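Local structure of cortical-lytic enzyme (Bacillus cereus, 4S3J) at residues L63-Q68 and K393-K398; R419-V422 and T426-K429. The protein acts as an N-acetylglucosaminidase that degrades the cortex peptidoglycan of spores during germination, cleaving only material that has already been partially broken down. All blocks are in the same frame, centred on the assembly; numbering follows the deposited sequence.

Interaction 1 (L63-Q68 and K393-K398); sequences LYRISQ and KFNLMK
Gln68 and Asn395 bring together two helices from different domains of this lysin: helix 63-70 belongs to the second LysM domain, helix 387-400 to the TIM barrel of the family 18 glycosidase. The contact is a worked example of how a small binding module docks on a catalytic barrel through a few polar side chains. The segment axes run nearly perpendicular, 81° apart with a closest approach of 10.3 Å, so the helices touch over a short patch.

The close-fitting part lies where Asn395 points at the LysM helix. Its amide carbon CG rests against the CB methylene of Gln68 at 3.7 Å. Both amide ends of Asn395 are held by polar neighbours: OD1 accepts from Gln391 on its own helix, and ND2 bonds to Thr69 OG1 of the LysM helix, a hydroxyl also bonded to Arg65 O. These two bonds fix which way round the amide lies.

Toward the edges the fit slackens. Arg65 is extended from CG to NE and crosses Asn395 at about a right angle; ND2 of Asn395 lies over one face of its guanidinium, the two planes steeply inclined, while NH1 of Arg65 bonds to Ser392. On the partly exposed flank, CG of Gln68, opposite the carbonyl carbon (chi1 -72°), sits over the rim of one face of the Tyr64 ring, and the bend at chi2 turns the amide so that OE1 only grazes Lys398 CB at 4.0 Å. The exception at this edge is Lys398 itself, an anchor that extends beyond CG past Gln68 to acceptors including Asn71 OD1 and Asn424 OD1. Its NZ donates to Gln68 O at 2.9 Å, with a C=O...N angle of 146° and the nitrogen somewhat tilted from the carbonyl plane.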
ATOM      1  N   LEU A  63      -8.544   6.580 -23.414  1.00 23.64           N
ATOM      2  CA  LEU A  63      -8.605   5.197 -23.849  1.00 20.57           C
ATOM      3  C   LEU A  63      -7.398   4.441 -23.331  1.00 22.52           C
ATOM      4  O   LEU A  63      -7.507   3.295 -22.939  1.00 19.66           O
ATOM      5  CB  LEU A  63      -8.695   5.100 -25.370  1.00 22.78           C
ATOM      6  CG  LEU A  63     -10.026   5.485 -26.015  1.00 25.88           C
ATOM      7  CD1 LEU A  63      -9.910   5.344 -27.535  1.00 25.66           C
ATOM      8  CD2 LEU A  63     -11.189   4.630 -25.494  1.00 22.23           C
ATOM      9  N   TYR A  64      -6.248   5.099 -23.303  1.00 21.60           N
ATOM     10  CA  TYR A  64      -5.057   4.478 -22.744  1.00 23.74           C
ATOM     11  C   TYR A  64      -5.285   4.033 -21.284  1.00 20.90           C
ATOM     12  O   TYR A  64      -4.987   2.884 -20.923  1.00 20.50           O
ATOM     13  CB  TYR A  64      -3.867   5.435 -22.828  1.00 21.75           C
ATOM     14  CG  TYR A  64      -2.639   4.859 -22.178  1.00 24.18           C
ATOM     15  CD1 TYR A  64      -1.864   3.917 -22.831  1.00 27.70           C
ATOM     16  CD2 TYR A  64      -2.279   5.236 -20.893  1.00 24.92           C
ATOM     17  CE1 TYR A  64      -0.743   3.376 -22.217  1.00 29.39           C
ATOM     18  CE2 TYR A  64      -1.180   4.705 -20.282  1.00 29.74           C
ATOM     19  CZ  TYR A  64      -0.417   3.778 -20.948  1.00 27.68           C
ATOM     20  OH  TYR A  64       0.685   3.258 -20.306  1.00 29.01           O
ATOM     21  N   ARG A  65      -5.820   4.919 -20.448  1.00 18.58           N
ATOM     22  CA  ARG A  65      -6.049   4.574 -19.039  1.00 20.60           C
ATOM     23  C   ARG A  65      -7.023   3.408 -18.912  1.00 18.06           C
ATOM     24  O   ARG A  65      -6.809   2.479 -18.140  1.00 18.34           O
ATOM     25  CB  ARG A  65      -6.581   5.769 -18.239  1.00 19.76           C
ATOM     26  CG  ARG A  65      -6.856   5.421 -16.776  1.00 20.92           C
ATOM     27  CD  ARG A  65      -7.499   6.578 -16.009  1.00 20.63           C
ATOM     28  NE  ARG A  65      -7.884   6.203 -14.644  1.00 21.68           N
ATOM     29  CZ  ARG A  65      -7.063   6.244 -13.592  1.00 19.27           C
ATOM     30  NH1 ARG A  65      -5.812   6.635 -13.755  1.00 20.00           N
ATOM     31  NH2 ARG A  65      -7.498   5.889 -12.374  1.00 18.61           N
ATOM     32  N   ILE A  66      -8.118   3.471 -19.656  1.00 18.62           N
ATOM     33  CA  ILE A  66      -9.130   2.435 -19.545  1.00 14.39           C
ATOM     34  C   ILE A  66      -8.568   1.072 -19.979  1.00 16.44           C
ATOM     35  O   ILE A  66      -8.889   0.035 -19.378  1.00 18.11           O
ATOM     36  CB  ILE A  66     -10.374   2.827 -20.381  1.00 14.66           C
ATOM     37  CG1 ILE A  66     -10.986   4.116 -19.828  1.00 17.64           C
ATOM     38  CG2 ILE A  66     -11.393   1.679 -20.429  1.00 17.88           C
ATOM     39  CD1 ILE A  66     -11.923   4.820 -20.807  1.00 18.77           C
ATOM     40  N   SER A  67      -7.746   1.067 -21.027  1.00 20.92           N
ATOM     41  CA  SER A  67      -7.107  -0.164 -21.489  1.00 19.55           C
ATOM     42  C   SER A  67      -6.153  -0.707 -20.417  1.00 18.29           C
ATOM     43  O   SER A  67      -6.102  -1.914 -20.200  1.00 19.87           O
ATOM     44  CB  SER A  67      -6.398   0.065 -22.826  1.00 22.52           C
ATOM     45  OG  SER A  67      -5.262   0.899 -22.729  1.00 33.40           O
ATOM     46  N   GLN A  68      -5.421   0.172 -19.748  1.00 20.42           N
ATOM     47  CA  GLN A  68      -4.543  -0.278 -18.671  1.00 17.63           C
ATOM     48  C   GLN A  68      -5.366  -0.860 -17.535  1.00 18.03           C
ATOM     49  O   GLN A  68      -5.060  -1.928 -17.016  1.00 20.38           O
ATOM     50  CB  GLN A  68      -3.664   0.859 -18.130  1.00 21.09           C
ATOM     51  CG  GLN A  68      -2.549   1.294 -19.056  1.00 32.31           C
ATOM     52  CD  GLN A  68      -1.548   0.170 -19.321  1.00 47.36           C
ATOM     53  OE1 GLN A  68      -1.068  -0.475 -18.392  1.00 31.57           O
ATOM     54  NE2 GLN A  68      -1.255  -0.081 -20.591  1.00 50.75           N
ATOM     55  N   LYS A 393      -2.352   3.765  -9.262  1.00 13.50           N
ATOM     56  CA  LYS A 393      -1.175   3.059  -8.765  1.00 11.86           C
ATOM     57  C   LYS A 393      -1.074   1.639  -9.317  1.00 15.93           C
ATOM     58  O   LYS A 393       0.017   1.201  -9.702  1.00 16.62           O
ATOM     59  CB  LYS A 393      -1.195   3.033  -7.242  1.00 14.65           C
ATOM     60  CG  LYS A 393      -0.897   4.386  -6.591  1.00 15.47           C
ATOM     61  CD  LYS A 393       0.564   4.756  -6.761  1.00 14.49           C
ATOM     62  CE  LYS A 393       0.909   6.137  -6.193  1.00 15.74           C
ATOM     63  NZ  LYS A 393       0.701   6.267  -4.726  1.00 17.09           N
ATOM     64  N   PHE A 394      -2.202   0.930  -9.407  1.00 14.31           N
ATOM     65  CA  PHE A 394      -2.213  -0.404 -10.014  1.00 15.32           C
ATOM     66  C   PHE A 394      -1.746  -0.314 -11.477  1.00 18.29           C
ATOM     67  O   PHE A 394      -0.969  -1.162 -11.934  1.00 16.65           O
ATOM     68  CB  PHE A 394      -3.611  -1.029  -9.964  1.00 15.68           C
ATOM     69  CG  PHE A 394      -4.077  -1.461  -8.577  1.00 13.99           C
ATOM     70  CD1 PHE A 394      -3.204  -1.593  -7.486  1.00 14.57           C
ATOM     71  CD2 PHE A 394      -5.440  -1.697  -8.362  1.00 17.22           C
ATOM     72  CE1 PHE A 394      -3.667  -2.014  -6.248  1.00 13.67           C
ATOM     73  CE2 PHE A 394      -5.901  -2.098  -7.129  1.00 17.55           C
ATOM     74  CZ  PHE A 394      -5.006  -2.248  -6.055  1.00 15.42           C
ATOM     75  N   ASN A 395      -2.227   0.683 -12.221  1.00 16.42           N
ATOM     76  CA  ASN A 395      -1.826   0.854 -13.625  1.00 17.42           C
ATOM     77  C   ASN A 395      -0.326   1.181 -13.739  1.00 17.67           C
ATOM     78  O   ASN A 395       0.354   0.726 -14.665  1.00 18.53           O
ATOM     79  CB  ASN A 395      -2.663   1.931 -14.295  1.00 17.74           C
ATOM     80  CG  ASN A 395      -4.106   1.493 -14.511  1.00 20.57           C
ATOM     81  OD1 ASN A 395      -4.470   0.329 -14.274  1.00 16.55           O
ATOM     82  ND2 ASN A 395      -4.937   2.428 -14.935  1.00 17.09           N
ATOM     83  N   LEU A 396       0.197   1.954 -12.788  1.00 16.84           N
ATOM     84  CA  LEU A 396       1.636   2.223 -12.756  1.00 17.21           C
ATOM     85  C   LEU A 396       2.440   0.926 -12.572  1.00 19.60           C
ATOM     86  O   LEU A 396       3.478   0.724 -13.228  1.00 19.87           O
ATOM     87  CB  LEU A 396       1.956   3.212 -11.646  1.00 16.62           C
ATOM     88  CG  LEU A 396       3.436   3.519 -11.392  1.00 16.31           C
ATOM     89  CD1 LEU A 396       4.061   4.166 -12.639  1.00 24.45           C
ATOM     90  CD2 LEU A 396       3.606   4.420 -10.194  1.00 16.94           C
ATOM     91  N   MET A 397       1.961   0.047 -11.693  1.00 16.68           N
ATOM     92  CA  MET A 397       2.621  -1.238 -11.448  1.00 17.36           C
ATOM     93  C   MET A 397       2.672  -2.038 -12.739  1.00 19.02           C
ATOM     94  O   MET A 397       3.696  -2.635 -13.070  1.00 20.60           O
ATOM     95  CB  MET A 397       1.889  -2.037 -10.374  1.00 17.92           C
ATOM     96  CG  MET A 397       1.948  -1.407  -8.977  1.00 21.24           C
ATOM     97  SD  MET A 397       0.816  -2.226  -7.819  1.00 20.03           S
ATOM     98  CE  MET A 397       1.397  -3.926  -7.921  1.00 21.11           C
ATOM     99  N   LYS A 398       1.567  -2.032 -13.462  1.00 17.86           N
ATOM    100  CA  LYS A 398       1.498  -2.748 -14.733  1.00 18.91           C
ATOM    101  C   LYS A 398       2.496  -2.192 -15.739  1.00 23.57           C
ATOM    102  O   LYS A 398       3.221  -2.960 -16.395  1.00 24.40           O
ATOM    103  CB  LYS A 398       0.075  -2.675 -15.315  1.00 19.90           C
ATOM    104  CG  LYS A 398      -0.979  -3.352 -14.447  1.00 17.70           C
ATOM    105  CD  LYS A 398      -2.373  -3.134 -14.983  1.00 16.93           C
ATOM    106  CE  LYS A 398      -3.454  -3.449 -13.924  1.00 19.92           C
ATOM    107  NZ  LYS A 398      -4.826  -3.380 -14.551  1.00 17.56           N
TER

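Interaction 2 (R419-V422 and T426-K429); sequences RLLV and TITK
Helix 415-424 gives way almost at once to the short strand 426-427, so residues 419-422 and 426-429 are helix and extended chain facing each other across a three-residue connection. Val422 and Thr426 make the nearest backbone approach, their CA atoms 6.3 Å apart, and no hydrogen bond joins the two segments. The strand is held instead by strand 104-111, which runs parallel to it: Thr426 exchanges backbone bonds with Val105 of that strand and Arg103 just ahead of it, and Thr428 with Val105.

With the backbone committed in that direction, Ile427 turns its side chain to the helix while Thr426 points away from it. Such a sharp turn from helix to extended chain extends the fold at its end. In this TIM barrel strand 404-408 closes on strand 104-111, the first of the barrel strands in sequence; helix 415-424 follows, and the tail adds a short strand, 426-427, that also pairs with 104-111. The buried side chain Leu421 and the partly exposed Val422 receive the isoleucine. Its CD1 does all the close touching, meeting Leu421 CD2 at 3.6 Å and Val422 CG1 at 3.3 Å, the latter tighter than an ordinary van der Waals contact.

The two helix residues come at this methyl differently. Leu421 crosses the isoleucine at about a right angle, its CG carried round opposite the backbone N (chi1 -175°) so that the branch extends to the strand. Val422 meets it at a slant with CG1, beside Phe132 from a neighbouring loop. Farther along the tail, Lys429 NZ donates to the carbonyl oxygens of Asn130, Leu133 and Gly165.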
ATOM      1  N   ARG A 419     -11.153  -4.942  -3.076  1.00 13.95           N
ATOM      2  CA  ARG A 419     -11.936  -5.423  -4.206  1.00 13.30           C
ATOM      3  C   ARG A 419     -11.235  -5.098  -5.526  1.00 15.73           C
ATOM      4  O   ARG A 419     -11.193  -5.929  -6.422  1.00 17.32           O
ATOM      5  CB  ARG A 419     -13.345  -4.838  -4.188  1.00 14.76           C
ATOM      6  CG  ARG A 419     -14.162  -5.252  -5.415  1.00 22.92           C
ATOM      7  CD  ARG A 419     -14.406  -6.760  -5.442  1.00 27.77           C
ATOM      8  NE  ARG A 419     -15.171  -7.181  -6.615  1.00 29.29           N
ATOM      9  CZ  ARG A 419     -16.501  -7.202  -6.679  1.00 48.75           C
ATOM     10  NH1 ARG A 419     -17.234  -6.787  -5.648  1.00 32.21           N
ATOM     11  NH2 ARG A 419     -17.102  -7.607  -7.793  1.00 47.68           N
ATOM     12  N   LEU A 420     -10.697  -3.892  -5.665  1.00 13.57           N
ATOM     13  CA  LEU A 420     -10.022  -3.533  -6.903  1.00 16.46           C
ATOM     14  C   LEU A 420      -8.745  -4.348  -7.100  1.00 15.07           C
ATOM     15  O   LEU A 420      -8.365  -4.645  -8.223  1.00 15.49           O
ATOM     16  CB  LEU A 420      -9.723  -2.037  -6.938  1.00 15.26           C
ATOM     17  CG  LEU A 420     -10.950  -1.150  -7.167  1.00 17.71           C
ATOM     18  CD1 LEU A 420     -10.557   0.293  -6.925  1.00 27.97           C
ATOM     19  CD2 LEU A 420     -11.527  -1.353  -8.547  1.00 25.65           C
ATOM     20  N   LEU A 421      -8.075  -4.713  -6.004  1.00 12.04           N
ATOM     21  CA  LEU A 421      -6.873  -5.524  -6.115  1.00 14.87           C
ATOM     22  C   LEU A 421      -7.193  -6.840  -6.832  1.00 15.44           C
ATOM     23  O   LEU A 421      -6.458  -7.241  -7.755  1.00 16.74           O
ATOM     24  CB  LEU A 421      -6.280  -5.801  -4.725  1.00 15.68           C
ATOM     25  CG  LEU A 421      -4.944  -6.554  -4.719  1.00 21.06           C
ATOM     26  CD1 LEU A 421      -3.789  -5.700  -5.280  1.00 15.68           C
ATOM     27  CD2 LEU A 421      -4.637  -7.028  -3.323  1.00 18.23           C
ATOM     28  N   VAL A 422      -8.259  -7.516  -6.401  1.00 17.83           N
ATOM     29  CA  VAL A 422      -8.641  -8.803  -7.009  1.00 22.11           C
ATOM     30  C   VAL A 422      -9.286  -8.645  -8.390  1.00 22.40           C
ATOM     31  O   VAL A 422      -9.228  -9.577  -9.211  1.00 21.05           O
ATOM     32  CB  VAL A 422      -9.609  -9.624  -6.113  1.00 29.90           C
ATOM     33  CG1 VAL A 422      -8.961  -9.949  -4.804  1.00 57.79           C
ATOM     34  CG2 VAL A 422     -10.897  -8.912  -5.877  1.00 28.34           C
ATOM     35  N   THR A 426      -4.431 -11.321 -10.542  1.00 19.83           N
ATOM     36  CA  THR A 426      -4.482 -12.598  -9.863  1.00 20.12           C
ATOM     37  C   THR A 426      -3.534 -12.528  -8.682  1.00 22.91           C
ATOM     38  O   THR A 426      -2.367 -12.245  -8.858  1.00 28.11           O
ATOM     39  CB  THR A 426      -4.078 -13.738 -10.800  1.00 26.76           C
ATOM     40  OG1 THR A 426      -5.025 -13.809 -11.870  1.00 27.22           O
ATOM     41  CG2 THR A 426      -4.057 -15.041 -10.075  1.00 30.00           C
ATOM     42  N   ILE A 427      -4.048 -12.701  -7.474  1.00 20.02           N
ATOM     43  CA  ILE A 427      -3.207 -12.561  -6.279  1.00 21.06           C
ATOM     44  C   ILE A 427      -2.510 -13.890  -6.004  1.00 26.42           C
ATOM     45  O   ILE A 427      -3.155 -14.910  -5.777  1.00 24.19           O
ATOM     46  CB  ILE A 427      -4.039 -12.116  -5.060  1.00 21.48           C
ATOM     47  CG1 ILE A 427      -4.684 -10.753  -5.362  1.00 20.49           C
ATOM     48  CG2 ILE A 427      -3.199 -12.088  -3.800  1.00 23.68           C
ATOM     49  CD1 ILE A 427      -5.684 -10.334  -4.367  1.00 26.79           C
ATOM     50  N   THR A 428      -1.185 -13.858  -6.011  1.00 23.27           N
ATOM     51  CA  THR A 428      -0.380 -15.044  -5.781  1.00 24.50           C
ATOM     52  C   THR A 428      -0.528 -15.542  -4.353  1.00 22.91           C
ATOM     53  O   THR A 428      -0.398 -14.768  -3.403  1.00 20.69           O
ATOM     54  CB  THR A 428       1.084 -14.739  -6.065  1.00 23.04           C
ATOM     55  OG1 THR A 428       1.237 -14.395  -7.445  1.00 25.63           O
ATOM     56  CG2 THR A 428       1.989 -15.933  -5.735  1.00 28.22           C
ATOM     57  N   LYS A 429      -0.813 -16.833  -4.212  1.00 24.65           N
ATOM     58  CA  LYS A 429      -0.819 -17.493  -2.913  1.00 24.90           C
ATOM     59  C   LYS A 429       0.229 -18.598  -2.946  1.00 24.43           C
ATOM     60  O   LYS A 429       0.217 -19.440  -3.843  1.00 29.99           O
ATOM     61  CB  LYS A 429      -2.191 -18.069  -2.578  1.00 28.83           C
ATOM     62  CG  LYS A 429      -3.272 -17.026  -2.336  1.00 33.64           C
ATOM     63  CD  LYS A 429      -3.024 -16.273  -1.037  1.00 33.50           C
ATOM     64  CE  LYS A 429      -4.289 -16.111  -0.225  1.00 35.16           C
ATOM     65  NZ  LYS A 429      -4.037 -15.446   1.070  1.00 24.40           N
TER

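Two neighbouring helices of the glycosidase domain connect the contacts. Interaction 1 docks the LysM helix on helix 387-400, and interaction 2 seats the C-terminal strand against helix 415-424; their centres lie 16 Å apart. Phe394 spans the gap, its CE2 sitting 3.6 Å from Leu421 N and 3.6 Å from Leu420 C. Lys398 adds a polar link through Asn424 near the end of the second helix, and a cation-pi contact with Phe425 just before the strand. Both contacts lie away from Glu220, the probable proton donor: one joins the LysM domain to the barrel, the other the tail to the barrel's last helix.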